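Local structure of putative phosphoglycolate phosphatase (Lactobacillus delbrueckii, 2HI0) at residues R92-E95 / V96-Y100. The protein probably hydrolyses the phosphate ester of 2-phosphoglycolate, releasing glycolate and inorganic phosphate. Numbering follows the deposited sequence.
Sequences RVLE and VFKPY
Phe97 and Lys98 dock their amides on the carbonyls of Val93 and Leu94, four residues back along one continuous helix. Phe97 N reaches Val93 O at 2.9 Å, and Lys98 N reaches Leu94 O at the same length. Both bonds are nearly straight, at 171°. Val93 O also takes a weak, bent bond from Val96 N at 3.1 Å. The pattern breaks at Pro99, whose nitrogen carries no hydrogen: its ring sits against the carbonyl of Glu95 instead, CG lying 3.2 Å from Glu95 O, and the helix kinks there. The turn resumes with Tyr100 N bonded to Val96 O.

Among the side chains, Leu94 does most of the apolar work. With CG set opposite its own carbonyl carbon (chi1 -76°), the side chain can bring CD2 to both the residue three places on and the one four places on: Phe97 CD2 at 4.2 Å, obliquely to the ring, and the aliphatic part of Lys98, with CD2 to CG at 4.1 Å.

This is packing within helix 87-103, part of the helical cap inserted between strands 16-17 and 110-111, as in related HAD phosphatases, and separate from the parallel-sheet core. Leu94 leans on Val52, Val53 and Val56 of helix 52-63, and Phe97 on Ala25 and Ala29 of helix 19-32, while Val93 touches both helices through Val56 and Phe30.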
loop_
_atom_site.group_PDB
_atom_site.type_symbol
_atom_site.label_atom_id
_atom_site.label_comp_id
_atom_site.label_asym_id
_atom_site.label_seq_id
_atom_site.Cartn_x
_atom_site.Cartn_y
_atom_site.Cartn_z
ATOM N N ARG A 92 -16.122 13.324 6.685
ATOM C CA ARG A 92 -16.129 14.766 6.311
ATOM C C ARG A 92 -14.741 15.149 5.798
ATOM O O ARG A 92 -14.598 15.865 4.793
ATOM C CB ARG A 92 -16.533 15.647 7.477
ATOM C CG ARG A 92 -16.782 17.065 7.094
ATOM C CD ARG A 92 -17.443 17.825 8.244
ATOM N NE ARG A 92 -16.467 18.217 9.269
ATOM C CZ ARG A 92 -15.724 19.327 9.244
ATOM N NH1 ARG A 92 -15.798 20.189 8.255
ATOM N NH2 ARG A 92 -14.893 19.577 10.236
ATOM N N VAL A 93 -13.697 14.648 6.458
ATOM C CA VAL A 93 -12.320 14.893 5.994
ATOM C C VAL A 93 -12.082 14.190 4.633
ATOM O O VAL A 93 -11.503 14.755 3.717
ATOM C CB VAL A 93 -11.274 14.447 7.060
ATOM C CG1 VAL A 93 -9.874 14.536 6.509
ATOM C CG2 VAL A 93 -11.388 15.292 8.316
ATOM N N LEU A 94 -12.553 12.942 4.514
ATOM C CA LEU A 94 -12.349 12.174 3.260
ATOM C C LEU A 94 -13.009 12.834 2.067
ATOM O O LEU A 94 -12.561 12.703 0.910
ATOM C CB LEU A 94 -12.854 10.750 3.424
ATOM C CG LEU A 94 -11.953 9.817 4.239
ATOM C CD1 LEU A 94 -12.630 8.468 4.427
ATOM C CD2 LEU A 94 -10.645 9.620 3.511
ATOM N N GLU A 95 -14.107 13.557 2.314
ATOM C CA GLU A 95 -14.812 14.249 1.243
ATOM C C GLU A 95 -13.884 15.248 0.507
ATOM O O GLU A 95 -14.019 15.462 -0.708
ATOM C CB GLU A 95 -16.004 14.990 1.842
ATOM C CG GLU A 95 -16.852 15.705 0.806
ATOM C CD GLU A 95 -18.080 16.399 1.393
ATOM O OE1 GLU A 95 -18.117 16.664 2.617
ATOM O OE2 GLU A 95 -18.998 16.705 0.606
ATOM N N VAL A 96 -12.971 15.851 1.251
ATOM C CA VAL A 96 -11.945 16.732 0.703
ATOM C C VAL A 96 -10.728 15.940 0.252
ATOM O O VAL A 96 -10.240 16.123 -0.844
ATOM C CB VAL A 96 -11.507 17.805 1.747
ATOM C CG1 VAL A 96 -10.406 18.741 1.170
ATOM C CG2 VAL A 96 -12.775 18.566 2.267
ATOM N N PHE A 97 -10.242 15.047 1.108
ATOM C CA PHE A 97 -8.998 14.322 0.812
ATOM C C PHE A 97 -9.017 13.464 -0.479
ATOM O O PHE A 97 -8.041 13.476 -1.274
ATOM C CB PHE A 97 -8.647 13.403 1.964
ATOM C CG PHE A 97 -7.399 12.587 1.722
ATOM C CD1 PHE A 97 -6.128 13.142 1.900
ATOM C CD2 PHE A 97 -7.498 11.282 1.326
ATOM C CE1 PHE A 97 -4.994 12.385 1.642
ATOM C CE2 PHE A 97 -6.362 10.544 1.048
ATOM C CZ PHE A 97 -5.109 11.087 1.222
ATOM N N LYS A 98 -10.083 12.679 -0.665
ATOM C CA LYS A 98 -10.078 11.730 -1.788
ATOM C C LYS A 98 -9.927 12.420 -3.155
ATOM O O LYS A 98 -9.026 12.123 -3.923
ATOM C CB LYS A 98 -11.305 10.821 -1.718
ATOM C CG LYS A 98 -11.204 9.856 -0.547
ATOM C CD LYS A 98 -12.237 8.719 -0.590
ATOM C CE LYS A 98 -12.291 8.016 -1.957
ATOM N NZ LYS A 98 -12.950 6.673 -1.877
ATOM N N PRO A 99 -10.777 13.384 -3.456
ATOM C CA PRO A 99 -10.618 14.072 -4.741
ATOM C C PRO A 99 -9.348 14.918 -4.830
ATOM O O PRO A 99 -8.668 14.942 -5.884
ATOM C CB PRO A 99 -11.853 14.962 -4.835
ATOM C CG PRO A 99 -12.357 15.065 -3.452
ATOM C CD PRO A 99 -11.965 13.847 -2.709
ATOM N N TYR A 100 -8.980 15.541 -3.710
ATOM C CA TYR A 100 -7.749 16.345 -3.738
ATOM C C TYR A 100 -6.544 15.483 -4.056
ATOM O O TYR A 100 -5.754 15.786 -4.951
ATOM C CB TYR A 100 -7.546 17.080 -2.442
ATOM C CG TYR A 100 -6.369 18.018 -2.540
ATOM C CD1 TYR A 100 -6.555 19.322 -3.010
ATOM C CD2 TYR A 100 -5.065 17.598 -2.210
ATOM C CE1 TYR A 100 -5.463 20.203 -3.106
ATOM C CE2 TYR A 100 -3.987 18.454 -2.305
ATOM C CZ TYR A 100 -4.186 19.753 -2.759
ATOM O OH TYR A 100 -3.087 20.609 -2.848
#